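Local coordinates for DNA fragmentation factor subunit beta (Mus musculus, PDB 1V0D), which cuts chromosomal DNA into fragments during apoptosis, acting as a caspase-activated endonuclease that also drives chromatin condensation, at residues R153-Y158 with F210-E215; K201-N206 with Y289-L294. All coordinates share one frame; numbering follows the deposited sequence.

Overall arrangement
Both contacts lie within the region characteristic of the 40 kDa DNA fragmentation factor, with centres about 19 Å apart, and neither is touched by the other chain of the assembly. Contact 1 is buried. It sets the start of helix 155-175 against a loop that follows helix 186-202, and Ser156 and Arg212 share Glu136 as a partner. Contact 2 is only partly buried. It joins the end of helix 186-202 to helix 287-295 through one tyrosine, with no hydrogen bond across. Residues 201-206 and 210-215 are near neighbours in sequence, so the chain leaving helix 186-202 meets helix 287-295 in contact 2 and the start of helix 155-175 in contact 1.

Contact 1 of 2, residues R153-Y158 with F210-E215; sequences RNKSGY and FDRGAE
Ser156, in the first turn of helix 155-175, packs against Asp211 and Arg212 of the loop. The closest touch is van der Waals: Ser156 CB lies 3.4 Å from Asp211 OD2. Asp211 CB also rests 3.6 Å from the backbone O of Ser156. The two backbones come near here, with Ser156 CA and Asp211 CA 4.8 Å apart. No hydrogen bond crosses between the segments.

The polar links run through a third party. Ser156 OG sits at the edge of the Arg212 guanidinium, near its plane, and is 3.7 Å from Arg212 CG. This hydroxyl is hydrogen-bonded to Glu136, which also forms a salt bridge with Arg212 NH2. The Arg212 chain is extended from CG to NE, and this carries the guanidinium past Ser156 towards Lys155.

Lys155 NZ is 5.0 Å from Arg212 NH2. Lys155 NZ has its own salt bridge to Asp141 and is also hydrogen-bonded to the backbone O of Tyr247. Asn154, the N-cap residue, bonds Glu136 through ND2. The carboxylates of Asp141 and Glu136 probably balance the two buried positive groups, and Glu136 links the helix start to the loop.

Contact 2 of 2, residues K201-N206 with Y289-L294; sequences KSVQYN and YFYSLL
Tyr291 reaches from helix 287-295 to the chain that leaves helix 186-202, and its hydroxyl end meets Val203. The nearest atoms are Tyr291 OH and Val203 CG1, 3.7 Å apart. This is a van der Waals touch of a methyl group on a phenol oxygen. The contact is small, burying 61 Å² in all.

Side-chain rotation sets up the meeting. In Tyr291, CG is anti to the backbone N (chi1 175°), and the ring is directed out from its helix with OH leading. The backbones can therefore stay well apart: the nearest CA pair, Asn206 CA and Ser292 CA, is 11.6 Å apart. In Val203, CG1 takes the place between the backbone N and the carbonyl carbon (chi1 83°), and this branch faces the tyrosine. CG2 lies anti to the backbone N and makes no close approach to Tyr291. The two side chains run at a slant to each other. The Asn206 side chain flanks the same hydroxyl without a bond.

Val203 lies at the C-terminal end of helix 186-202, directly before the C-prime residue Gln204. A Schellman motif closes this helix: Gln204, at positive phi, has its N hydrogen-bonded to Lys201 O at 2.9 Å, and Tyr205 N pairs with Leu200 O.

Tyr291 also packs on Lys199 and Leu200 of helix 186-202, and its ring meets that of Phe295. One turn along from Tyr291, Leu294 touches Met196 of helix 186-202, Val174 of helix 155-175 and Val271 of helix 267-281. Leu294 O accepts a hydrogen bond from His263 NE2, in strand 260-263. Helix 287-295 is thereby packed against three helices and linked to a strand.

Contact 1 of 2, residues R153-Y158 with F210-E215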
loop_
_atom_site.group_PDB
_atom_site.type_symbol
_atom_site.label_atom_id
_atom_site.label_comp_id
_atom_site.label_asym_id
_atom_site.label_seq_id
_atom_site.Cartn_x
_atom_site.Cartn_y
_atom_site.Cartn_z
ATOM N N ARG A 153 -1.400 22.895 -7.916
ATOM C CA ARG A 153 -1.863 24.006 -7.096
ATOM C C ARG A 153 -3.136 23.623 -6.339
ATOM O O ARG A 153 -3.359 24.046 -5.202
ATOM C CB ARG A 153 -2.179 25.208 -7.996
ATOM C CG ARG A 153 -0.992 25.829 -8.727
ATOM C CD ARG A 153 -0.333 26.919 -7.878
ATOM N NE ARG A 153 0.641 26.391 -6.922
ATOM C CZ ARG A 153 0.974 26.990 -5.781
ATOM N NH1 ARG A 153 0.408 28.141 -5.435
ATOM N NH2 ARG A 153 1.886 26.441 -4.988
ATOM N N ASN A 154 -3.966 22.815 -6.988
ATOM C CA ASN A 154 -5.246 22.408 -6.431
ATOM C C ASN A 154 -5.272 20.948 -5.990
ATOM O O ASN A 154 -4.575 20.114 -6.560
ATOM C CB ASN A 154 -6.330 22.650 -7.487
ATOM C CG ASN A 154 -7.725 22.546 -6.917
ATOM O OD1 ASN A 154 -8.723 22.568 -7.650
ATOM N ND2 ASN A 154 -7.810 22.438 -5.593
ATOM N N LYS A 155 -6.079 20.640 -4.977
ATOM C CA LYS A 155 -6.201 19.265 -4.498
ATOM C C LYS A 155 -6.939 18.383 -5.517
ATOM O O LYS A 155 -6.405 17.363 -5.974
ATOM C CB LYS A 155 -6.945 19.221 -3.163
ATOM C CG LYS A 155 -6.140 19.709 -1.969
ATOM C CD LYS A 155 -6.937 19.544 -0.686
ATOM C CE LYS A 155 -6.180 20.074 0.510
ATOM N NZ LYS A 155 -7.056 20.125 1.713
ATOM N N SER A 156 -8.168 18.767 -5.862
ATOM C CA SER A 156 -8.956 18.013 -6.835
ATOM C C SER A 156 -8.082 17.727 -8.035
ATOM O O SER A 156 -8.078 16.622 -8.569
ATOM C CB SER A 156 -10.175 18.816 -7.302
ATOM O OG SER A 156 -11.156 18.909 -6.285
ATOM N N GLY A 157 -7.333 18.743 -8.444
ATOM C CA GLY A 157 -6.469 18.611 -9.596
ATOM C C GLY A 157 -5.467 17.498 -9.466
ATOM O O GLY A 157 -5.250 16.746 -10.409
ATOM N N TYR A 158 -4.843 17.384 -8.303
ATOM C CA TYR A 158 -3.857 16.338 -8.119
ATOM C C TYR A 158 -4.534 14.976 -8.151
ATOM O O TYR A 158 -4.101 14.086 -8.885
ATOM C CB TYR A 158 -3.105 16.509 -6.799
ATOM C CG TYR A 158 -2.200 15.335 -6.509
ATOM C CD1 TYR A 158 -1.065 15.089 -7.285
ATOM C CD2 TYR A 158 -2.516 14.421 -5.502
ATOM C CE1 TYR A 158 -0.273 13.951 -7.067
ATOM C CE2 TYR A 158 -1.731 13.285 -5.279
ATOM C CZ TYR A 158 -0.619 13.059 -6.061
ATOM O OH TYR A 158 0.133 11.939 -5.834
ATOM N N PHE A 210 -11.949 10.641 -9.267
ATOM C CA PHE A 210 -11.384 11.039 -7.973
ATOM C C PHE A 210 -11.596 12.468 -7.533
ATOM O O PHE A 210 -11.338 12.786 -6.375
ATOM C CB PHE A 210 -9.877 10.774 -7.918
ATOM C CG PHE A 210 -9.510 9.330 -7.759
ATOM C CD1 PHE A 210 -10.486 8.337 -7.736
ATOM C CD2 PHE A 210 -8.173 8.955 -7.660
ATOM C CE1 PHE A 210 -10.133 6.999 -7.621
ATOM C CE2 PHE A 210 -7.812 7.621 -7.545
ATOM C CZ PHE A 210 -8.794 6.641 -7.527
ATOM N N ASP A 211 -12.055 13.343 -8.420
ATOM C CA ASP A 211 -12.211 14.723 -7.993
ATOM C C ASP A 211 -13.620 15.181 -7.636
ATOM O O ASP A 211 -14.546 15.123 -8.449
ATOM C CB ASP A 211 -11.532 15.658 -9.016
ATOM C CG ASP A 211 -12.494 16.573 -9.744
ATOM O OD1 ASP A 211 -12.949 16.196 -10.841
ATOM O OD2 ASP A 211 -12.780 17.676 -9.225
ATOM N N ARG A 212 -13.775 15.595 -6.379
ATOM C CA ARG A 212 -15.047 16.094 -5.893
ATOM C C ARG A 212 -15.345 17.296 -6.769
ATOM O O ARG A 212 -14.531 17.679 -7.610
ATOM C CB ARG A 212 -14.929 16.499 -4.420
ATOM C CG ARG A 212 -13.757 17.431 -4.088
ATOM C CD ARG A 212 -13.630 17.667 -2.568
ATOM N NE ARG A 212 -12.626 18.683 -2.232
ATOM C CZ ARG A 212 -12.220 18.973 -0.995
ATOM N NH1 ARG A 212 -12.721 18.326 0.053
ATOM N NH2 ARG A 212 -11.317 19.925 -0.802
ATOM N N GLY A 213 -16.496 17.914 -6.610
ATOM C CA GLY A 213 -16.749 19.048 -7.480
ATOM C C GLY A 213 -16.837 18.682 -8.961
ATOM O O GLY A 213 -16.548 19.501 -9.821
ATOM N N ALA A 214 -17.217 17.446 -9.261
ATOM C CA ALA A 214 -17.391 17.012 -10.639
ATOM C C ALA A 214 -18.843 16.530 -10.711
ATOM O O ALA A 214 -19.455 16.274 -9.672
ATOM C CB ALA A 214 -16.431 15.875 -10.965
ATOM N N GLU A 215 -19.406 16.431 -11.915
ATOM C CA GLU A 215 -20.781 15.961 -12.072
ATOM C C GLU A 215 -20.967 14.759 -11.132
ATOM O O GLU A 215 -20.095 13.893 -11.051
ATOM C CB GLU A 215 -21.034 15.541 -13.529
ATOM C CG GLU A 215 -22.486 15.159 -13.854
ATOM C CD GLU A 215 -23.454 16.359 -13.813
ATOM O OE1 GLU A 215 -23.596 16.990 -12.737
ATOM O OE2 GLU A 215 -24.077 16.677 -14.857
#

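Contact 2 of 2, residues K201-N206 with Y289-L294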
loop_
_atom_site.group_PDB
_atom_site.type_symbol
_atom_site.label_atom_id
_atom_site.label_comp_id
_atom_site.label_asym_id
_atom_site.label_seq_id
_atom_site.Cartn_x
_atom_site.Cartn_y
_atom_site.Cartn_z
ATOM N N LYS A 201 -9.016 9.632 -24.151
ATOM C CA LYS A 201 -8.615 11.032 -24.167
ATOM C C LYS A 201 -9.893 11.871 -24.207
ATOM O O LYS A 201 -10.008 12.898 -23.534
ATOM C CB LYS A 201 -7.759 11.330 -25.401
ATOM C CG LYS A 201 -6.426 10.590 -25.464
ATOM C CD LYS A 201 -5.806 10.714 -26.857
ATOM C CE LYS A 201 -4.436 10.029 -26.941
ATOM N NZ LYS A 201 -4.064 9.552 -28.331
ATOM N N SER A 202 -10.859 11.406 -24.990
ATOM C CA SER A 202 -12.137 12.094 -25.145
ATOM C C SER A 202 -12.851 12.288 -23.815
ATOM O O SER A 202 -13.708 13.161 -23.680
ATOM C CB SER A 202 -13.064 11.296 -26.063
ATOM O OG SER A 202 -13.823 10.351 -25.316
ATOM N N VAL A 203 -12.504 11.464 -22.836
ATOM C CA VAL A 203 -13.147 11.534 -21.535
ATOM C C VAL A 203 -12.128 11.887 -20.451
ATOM O O VAL A 203 -12.425 11.870 -19.260
ATOM C CB VAL A 203 -13.842 10.173 -21.239
ATOM C CG1 VAL A 203 -12.844 9.171 -20.676
ATOM C CG2 VAL A 203 -15.010 10.374 -20.321
ATOM N N GLN A 204 -10.913 12.209 -20.881
ATOM C CA GLN A 204 -9.837 12.573 -19.967
ATOM C C GLN A 204 -9.501 11.482 -18.963
ATOM O O GLN A 204 -9.455 11.720 -17.752
ATOM C CB GLN A 204 -10.196 13.855 -19.231
ATOM C CG GLN A 204 -10.577 14.950 -20.174
ATOM C CD GLN A 204 -11.547 15.914 -19.547
ATOM O OE1 GLN A 204 -11.168 16.742 -18.710
ATOM N NE2 GLN A 204 -12.821 15.806 -19.934
ATOM N N TYR A 205 -9.274 10.282 -19.487
ATOM C CA TYR A 205 -8.900 9.137 -18.683
ATOM C C TYR A 205 -9.728 8.942 -17.409
ATOM O O TYR A 205 -9.237 8.381 -16.428
ATOM C CB TYR A 205 -7.408 9.241 -18.347
ATOM C CG TYR A 205 -6.551 9.389 -19.586
ATOM C CD1 TYR A 205 -6.484 10.605 -20.276
ATOM C CD2 TYR A 205 -5.893 8.287 -20.134
ATOM C CE1 TYR A 205 -5.790 10.717 -21.491
ATOM C CE2 TYR A 205 -5.195 8.383 -21.346
ATOM C CZ TYR A 205 -5.152 9.598 -22.021
ATOM O OH TYR A 205 -4.496 9.676 -23.235
ATOM N N ASN A 206 -10.978 9.398 -17.418
ATOM C CA ASN A 206 -11.844 9.239 -16.254
ATOM C C ASN A 206 -11.265 9.751 -14.945
ATOM O O ASN A 206 -11.674 9.300 -13.875
ATOM C CB ASN A 206 -12.214 7.768 -16.080
ATOM C CG ASN A 206 -13.183 7.287 -17.137
ATOM O OD1 ASN A 206 -13.104 6.147 -17.598
ATOM N ND2 ASN A 206 -14.112 8.157 -17.526
ATOM N N TYR A 289 -17.346 -2.773 -25.539
ATOM C CA TYR A 289 -17.615 -3.645 -24.398
ATOM C C TYR A 289 -16.353 -3.819 -23.560
ATOM O O TYR A 289 -16.395 -3.663 -22.330
ATOM C CB TYR A 289 -18.138 -5.012 -24.879
ATOM C CG TYR A 289 -18.293 -6.029 -23.766
ATOM C CD1 TYR A 289 -18.995 -5.713 -22.608
ATOM C CD2 TYR A 289 -17.697 -7.289 -23.852
ATOM C CE1 TYR A 289 -19.094 -6.622 -21.555
ATOM C CE2 TYR A 289 -17.793 -8.210 -22.807
ATOM C CZ TYR A 289 -18.487 -7.871 -21.657
ATOM O OH TYR A 289 -18.552 -8.749 -20.584
ATOM N N PHE A 290 -15.245 -4.133 -24.237
ATOM C CA PHE A 290 -13.950 -4.324 -23.591
ATOM C C PHE A 290 -13.480 -3.021 -22.958
ATOM O O PHE A 290 -12.800 -3.017 -21.924
ATOM C CB PHE A 290 -12.923 -4.818 -24.603
ATOM C CG PHE A 290 -13.189 -6.207 -25.088
ATOM C CD1 PHE A 290 -13.914 -6.427 -26.252
ATOM C CD2 PHE A 290 -12.785 -7.307 -24.331
ATOM C CE1 PHE A 290 -14.243 -7.733 -26.660
ATOM C CE2 PHE A 290 -13.108 -8.616 -24.728
ATOM C CZ PHE A 290 -13.840 -8.827 -25.894
ATOM N N TYR A 291 -13.845 -1.910 -23.582
ATOM C CA TYR A 291 -13.496 -0.609 -23.047
ATOM C C TYR A 291 -14.132 -0.524 -21.654
ATOM O O TYR A 291 -13.452 -0.268 -20.661
ATOM C CB TYR A 291 -14.050 0.485 -23.957
ATOM C CG TYR A 291 -13.846 1.876 -23.429
ATOM C CD1 TYR A 291 -12.617 2.518 -23.553
ATOM C CD2 TYR A 291 -14.886 2.551 -22.790
ATOM C CE1 TYR A 291 -12.428 3.811 -23.055
ATOM C CE2 TYR A 291 -14.710 3.833 -22.289
ATOM C CZ TYR A 291 -13.479 4.458 -22.426
ATOM O OH TYR A 291 -13.306 5.730 -21.930
ATOM N N SER A 292 -15.438 -0.747 -21.585
ATOM C CA SER A 292 -16.152 -0.715 -20.315
ATOM C C SER A 292 -15.408 -1.517 -19.274
ATOM O O SER A 292 -15.115 -1.037 -18.176
ATOM C CB SER A 292 -17.530 -1.336 -20.469
ATOM O OG SER A 292 -18.298 -0.604 -21.401
ATOM N N LEU A 293 -15.119 -2.759 -19.640
ATOM C CA LEU A 293 -14.430 -3.691 -18.760
ATOM C C LEU A 293 -13.071 -3.205 -18.300
ATOM O O LEU A 293 -12.727 -3.314 -17.122
ATOM C CB LEU A 293 -14.272 -5.051 -19.464
ATOM C CG LEU A 293 -15.349 -6.143 -19.277
ATOM C CD1 LEU A 293 -16.682 -5.550 -18.848
ATOM C CD2 LEU A 293 -15.500 -6.919 -20.567
ATOM N N LEU A 294 -12.304 -2.652 -19.231
ATOM C CA LEU A 294 -10.949 -2.214 -18.932
ATOM C C LEU A 294 -10.775 -0.878 -18.233
ATOM O O LEU A 294 -9.877 -0.740 -17.412
ATOM C CB LEU A 294 -10.122 -2.220 -20.230
ATOM C CG LEU A 294 -9.942 -3.577 -20.927
ATOM C CD1 LEU A 294 -9.659 -3.423 -22.392
ATOM C CD2 LEU A 294 -8.822 -4.323 -20.272
#